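PBP domain-containing protein (Vibrio parahaemolyticus, PDB 3MUQ) is of unknown function but, as a member of the periplasmic binding protein superfamily, probably binds a small solute. Local coordinates at residues A[18-23]-A[57-62]; A[75-80]-A[215-220]. All blocks are in the same frame, centred on the assembly; numbering follows the deposited sequence.

Contact 1: A[18-23]-A[57-62]; sequences SGLLDY and LVMTHA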
loop_
_atom_site.group_PDB
_atom_site.type_symbol
_atom_site.label_atom_id
_atom_site.label_comp_id
_atom_site.label_asym_id
_atom_site.label_seq_id
_atom_site.Cartn_x
_atom_site.Cartn_y
_atom_site.Cartn_z
ATOM N N SER A 18 1.516 -0.065 -19.039
ATOM C CA SER A 18 0.579 0.628 -18.165
ATOM C C SER A 18 0.947 2.102 -17.954
ATOM O O SER A 18 0.074 2.935 -17.735
ATOM C CB SER A 18 0.497 -0.085 -16.810
ATOM O OG SER A 18 1.548 0.327 -15.952
ATOM N N GLY A 19 2.238 2.419 -18.010
ATOM C CA GLY A 19 2.694 3.770 -17.723
ATOM C C GLY A 19 3.076 4.011 -16.265
ATOM O O GLY A 19 3.612 5.066 -15.921
ATOM N N LEU A 20 2.810 3.033 -15.404
ATOM C CA LEU A 20 3.161 3.142 -13.987
ATOM C C LEU A 20 4.579 3.676 -13.741
ATOM O O LEU A 20 4.782 4.611 -12.964
ATOM C CB LEU A 20 3.013 1.787 -13.297
ATOM C CG LEU A 20 3.465 1.717 -11.825
ATOM C CD1 LEU A 20 2.617 2.614 -10.916
ATOM C CD2 LEU A 20 3.441 0.267 -11.350
ATOM N N LEU A 21 5.557 3.068 -14.396
ATOM C CA LEU A 21 6.949 3.386 -14.136
ATOM C C LEU A 21 7.329 4.794 -14.603
ATOM O O LEU A 21 8.172 5.460 -13.983
ATOM C CB LEU A 21 7.849 2.297 -14.724
ATOM C CG LEU A 21 7.641 0.984 -13.952
ATOM C CD1 LEU A 21 8.171 -0.237 -14.680
ATOM C CD2 LEU A 21 8.253 1.091 -12.559
ATOM N N ASP A 22 6.686 5.253 -15.672
ATOM C CA ASP A 22 6.886 6.615 -16.152
ATOM C C ASP A 22 6.478 7.616 -15.091
ATOM O O ASP A 22 6.970 8.741 -15.062
ATOM C CB ASP A 22 6.078 6.860 -17.423
ATOM C CG ASP A 22 6.556 6.021 -18.581
ATOM O OD1 ASP A 22 7.699 5.524 -18.513
ATOM O OD2 ASP A 22 5.789 5.861 -19.553
ATOM N N TYR A 23 5.581 7.192 -14.211
ATOM C CA TYR A 23 5.087 8.025 -13.123
ATOM C C TYR A 23 6.046 8.024 -11.924
ATOM O O TYR A 23 6.174 9.019 -11.221
ATOM C CB TYR A 23 3.722 7.494 -12.684
ATOM C CG TYR A 23 2.807 8.510 -12.046
ATOM C CD1 TYR A 23 1.536 8.748 -12.565
ATOM C CD2 TYR A 23 3.205 9.230 -10.923
ATOM C CE1 TYR A 23 0.684 9.681 -11.979
ATOM C CE2 TYR A 23 2.364 10.166 -10.331
ATOM C CZ TYR A 23 1.107 10.386 -10.863
ATOM O OH TYR A 23 0.272 11.314 -10.277
ATOM N N LEU A 57 16.129 -6.714 -9.059
ATOM C CA LEU A 57 14.852 -6.981 -8.409
ATOM C C LEU A 57 13.754 -7.161 -9.449
ATOM O O LEU A 57 13.940 -6.834 -10.626
ATOM C CB LEU A 57 14.493 -5.875 -7.401
ATOM C CG LEU A 57 13.910 -4.544 -7.914
ATOM C CD1 LEU A 57 13.437 -3.683 -6.734
ATOM C CD2 LEU A 57 14.921 -3.775 -8.779
ATOM N N VAL A 58 12.608 -7.681 -9.013
ATOM C CA VAL A 58 11.494 -7.937 -9.912
ATOM C C VAL A 58 10.190 -7.329 -9.401
ATOM O O VAL A 58 9.984 -7.166 -8.193
ATOM C CB VAL A 58 11.255 -9.457 -10.135
ATOM C CG1 VAL A 58 12.499 -10.146 -10.708
ATOM C CG2 VAL A 58 10.831 -10.104 -8.838
HETATM N N MSE A 59 9.308 -6.994 -10.334
HETATM C CA MSE A 59 7.986 -6.494 -9.987
HETATM C C MSE A 59 6.962 -7.218 -10.836
HETATM O O MSE A 59 6.930 -7.034 -12.046
HETATM C CB MSE A 59 7.907 -4.992 -10.250
HETATM C CG MSE A 59 6.526 -4.379 -9.982
HETATM SE SE MSE A 59 6.454 -2.487 -10.477
HETATM C CE MSE A 59 7.846 -1.805 -9.263
ATOM N N THR A 60 6.149 -8.064 -10.215
ATOM C CA THR A 60 5.135 -8.812 -10.938
ATOM C C THR A 60 3.813 -8.786 -10.155
ATOM O O THR A 60 3.738 -8.241 -9.045
ATOM C CB THR A 60 5.572 -10.281 -11.184
ATOM O OG1 THR A 60 5.896 -10.898 -9.936
ATOM C CG2 THR A 60 6.797 -10.341 -12.080
ATOM N N HIS A 61 2.774 -9.368 -10.738
ATOM C CA HIS A 61 1.478 -9.446 -10.081
ATOM C C HIS A 61 0.929 -10.864 -10.212
ATOM O O HIS A 61 -0.158 -11.069 -10.758
ATOM C CB HIS A 61 0.519 -8.403 -10.668
ATOM C CG HIS A 61 0.461 -8.410 -12.166
ATOM N ND1 HIS A 61 1.341 -7.693 -12.948
ATOM C CD2 HIS A 61 -0.372 -9.045 -13.025
ATOM C CE1 HIS A 61 1.056 -7.888 -14.224
ATOM N NE2 HIS A 61 0.020 -8.703 -14.298
ATOM N N ALA A 62 1.704 -11.829 -9.709
ATOM C CA ALA A 62 1.391 -13.261 -9.786
ATOM C C ALA A 62 1.779 -13.928 -8.474
ATOM O O ALA A 62 2.860 -14.508 -8.359
ATOM C CB ALA A 62 2.142 -13.908 -10.955
#
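Leu20, whose end meets Met59 across the contact, gives its backbone N-H to Ser18 OG at 3.0 Å, nearly straight at 166°. Accepting from the N-H two residues on makes an ST turn; the hydroxyl is also hydrogen-bonded to Thr15 O, so two backbone groups grip it. Gly19, with positive phi, sits in the turn as the N-cap of helix 20-32. The setting illustrates how an α/β domain of the periplasmic binding protein class is assembled: the first turn of a helix lies over a central strand, here 57-60, which is flanked by the parallel strand 6-12 and the antiparallel strand 195-203.

No polar bond crosses between the two segments; the link is purely apolar. Met59, present as selenomethionine, does most of the reaching. Its CG is anti to the backbone N (chi1 177°) and the next torsion is also extended, carrying the selenium out from the strand to the helix. A bend at chi3 (-61°) then swings the methyl off Leu20 and beside Leu21. Beyond the pair, Leu9 also touches Met59 and Phe235 of helix 226-236 touches Leu20. Leu20 CD2 lies 4.2 Å from Met59 SE, while Leu21 CD2 approaches Met59 CE at 4.4 Å.

Contact 2: A[75-80]-A[215-220]; sequences GVLPRK and GAKAFS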
loop_
_atom_site.group_PDB
_atom_site.type_symbol
_atom_site.label_atom_id
_atom_site.label_comp_id
_atom_site.label_asym_id
_atom_site.label_seq_id
_atom_site.Cartn_x
_atom_site.Cartn_y
_atom_site.Cartn_z
ATOM N N GLY A 75 14.277 -14.933 -4.457
ATOM C CA GLY A 75 14.036 -13.555 -4.066
ATOM C C GLY A 75 13.861 -13.421 -2.565
ATOM O O GLY A 75 13.521 -14.406 -1.875
ATOM N N VAL A 76 14.099 -12.208 -2.065
ATOM C CA VAL A 76 13.946 -11.898 -0.650
ATOM C C VAL A 76 13.247 -10.555 -0.466
ATOM O O VAL A 76 13.088 -9.803 -1.424
ATOM C CB VAL A 76 15.319 -11.828 0.061
ATOM C CG1 VAL A 76 16.043 -13.181 0.002
ATOM C CG2 VAL A 76 16.174 -10.716 -0.547
ATOM N N LEU A 77 12.867 -10.264 0.782
ATOM C CA LEU A 77 12.088 -9.078 1.151
ATOM C C LEU A 77 10.946 -8.747 0.195
ATOM O O LEU A 77 10.826 -7.611 -0.268
ATOM C CB LEU A 77 12.997 -7.859 1.322
ATOM C CG LEU A 77 14.025 -8.001 2.436
ATOM C CD1 LEU A 77 14.857 -6.732 2.575
ATOM C CD2 LEU A 77 13.284 -8.339 3.740
ATOM N N PRO A 78 10.082 -9.729 -0.080
ATOM C CA PRO A 78 8.950 -9.437 -0.952
ATOM C C PRO A 78 8.009 -8.451 -0.268
ATOM O O PRO A 78 7.779 -8.527 0.942
ATOM C CB PRO A 78 8.279 -10.793 -1.104
ATOM C CG PRO A 78 8.643 -11.506 0.140
ATOM C CD PRO A 78 10.079 -11.135 0.352
ATOM N N ARG A 79 7.483 -7.522 -1.051
ATOM C CA ARG A 79 6.626 -6.493 -0.513
ATOM C C ARG A 79 5.490 -6.246 -1.454
ATOM O O ARG A 79 5.681 -6.150 -2.675
ATOM C CB ARG A 79 7.405 -5.204 -0.298
ATOM C CG ARG A 79 8.252 -5.235 0.962
ATOM C CD ARG A 79 9.497 -4.442 0.751
ATOM N NE ARG A 79 10.312 -4.353 1.954
ATOM C CZ ARG A 79 11.254 -3.439 2.127
ATOM N NH1 ARG A 79 11.486 -2.559 1.160
ATOM N NH2 ARG A 79 11.962 -3.403 3.253
ATOM N N LYS A 80 4.300 -6.131 -0.878
ATOM C CA LYS A 80 3.117 -5.813 -1.666
ATOM C C LYS A 80 3.099 -4.315 -1.951
ATOM O O LYS A 80 3.173 -3.511 -1.037
ATOM C CB LYS A 80 1.860 -6.261 -0.914
ATOM C CG LYS A 80 1.806 -7.777 -0.691
ATOM C CD LYS A 80 1.296 -8.503 -1.935
ATOM C CE LYS A 80 1.340 -10.018 -1.758
ATOM N NZ LYS A 80 0.676 -10.718 -2.905
ATOM N N GLY A 215 21.126 -0.601 -4.314
ATOM C CA GLY A 215 20.235 0.178 -5.146
ATOM C C GLY A 215 18.838 -0.421 -5.218
ATOM O O GLY A 215 17.841 0.306 -5.193
ATOM N N ALA A 216 18.761 -1.745 -5.321
ATOM C CA ALA A 216 17.465 -2.429 -5.391
ATOM C C ALA A 216 16.681 -2.258 -4.089
ATOM O O ALA A 216 15.475 -1.979 -4.092
ATOM C CB ALA A 216 17.655 -3.931 -5.721
ATOM N N LYS A 217 17.348 -2.423 -2.959
ATOM C CA LYS A 217 16.646 -2.198 -1.704
ATOM C C LYS A 217 16.231 -0.723 -1.510
ATOM O O LYS A 217 15.173 -0.440 -0.958
ATOM C CB LYS A 217 17.435 -2.716 -0.500
ATOM C CG LYS A 217 16.578 -2.637 0.770
ATOM C CD LYS A 217 17.179 -3.383 1.930
ATOM C CE LYS A 217 16.267 -3.288 3.160
ATOM N NZ LYS A 217 16.174 -1.884 3.651
ATOM N N ALA A 218 17.054 0.219 -1.960
ATOM C CA ALA A 218 16.632 1.621 -1.903
ATOM C C ALA A 218 15.333 1.855 -2.711
ATOM O O ALA A 218 14.436 2.578 -2.286
ATOM C CB ALA A 218 17.751 2.541 -2.394
ATOM N N PHE A 219 15.233 1.237 -3.878
ATOM C CA PHE A 219 14.066 1.420 -4.734
ATOM C C PHE A 219 12.842 0.825 -4.056
ATOM O O PHE A 219 11.780 1.445 -4.015
ATOM C CB PHE A 219 14.311 0.761 -6.103
ATOM C CG PHE A 219 13.256 1.060 -7.128
ATOM C CD1 PHE A 219 12.584 2.273 -7.122
ATOM C CD2 PHE A 219 12.957 0.138 -8.115
ATOM C CE1 PHE A 219 11.624 2.557 -8.058
ATOM C CE2 PHE A 219 11.994 0.410 -9.062
ATOM C CZ PHE A 219 11.323 1.631 -9.035
ATOM N N SER A 220 13.005 -0.379 -3.514
ATOM C CA SER A 220 11.907 -1.055 -2.827
ATOM C C SER A 220 11.472 -0.255 -1.604
ATOM O O SER A 220 10.289 0.000 -1.445
ATOM C CB SER A 220 12.301 -2.476 -2.410
ATOM O OG SER A 220 11.261 -3.085 -1.659
HETATM O O HOH W 1 11.155 -5.779 -2.153
#
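Arg79 and Ser220 tie strand 78-90 to helix 213-224, an example of sheet and helix joined by a hydrogen bond in an α/β domain. Arg79 NH1 donates to Ser220 OG at 2.9 Å, a bent bond of 137° with the oxygen tilted out of the guanidinium plane. The arginine is bent at chi2 (147°), and its inner chain stays near the same hydroxyl, with CD 3.3 Å from Ser220 OG. Ser220 OG also donates to a water at 2.7 Å. That water in turn donates to Leu77 O, 2.6 Å away, at the corner where strand 75-76 gives way to 78-90.

Lys217, extended as far as CE, passes across Leu77 at an angle, and Leu77 CD1 rests on its CE at 3.8 Å. Its last torsion (chi4 -65°) then turns NZ aside to a salt bridge with Asp221 OD2. Asp221 OD1 bridges to Arg79 NH1, and Tyr83 of the second subunit packs on Arg79. Although Arg79 NH2 and Lys217 NZ are 4.5 Å apart, one carboxylate serves both side chains. This sharing probably balances much of their positive charge, while the serine hydroxyl, accepting from Arg79 and donating to the water, links the arginine to the backbone of the corner.

Along the chain the two contacts come in series: the pairing of 18-23 with 57-62 closes before that of 75-80 with 215-220 opens. Their centres are 13 Å apart, and both reach the same mixed sheet, where strand 195-203 pairs antiparallel with 57-60, 75-76 and 78-90. Contact 1 is buried, about 8 Å from the centre of the chain; contact 2 is partly buried, about 19 Å out, and neighbours the second subunit. They meet directly, since Leu57 CD1 of the central strand packs 3.7 Å from Ala216 O and also touches Phe219. Contact 1 is apolar and contact 2 has polar bonds, yet both fix helices, 20-32 and 213-224, to one sheet.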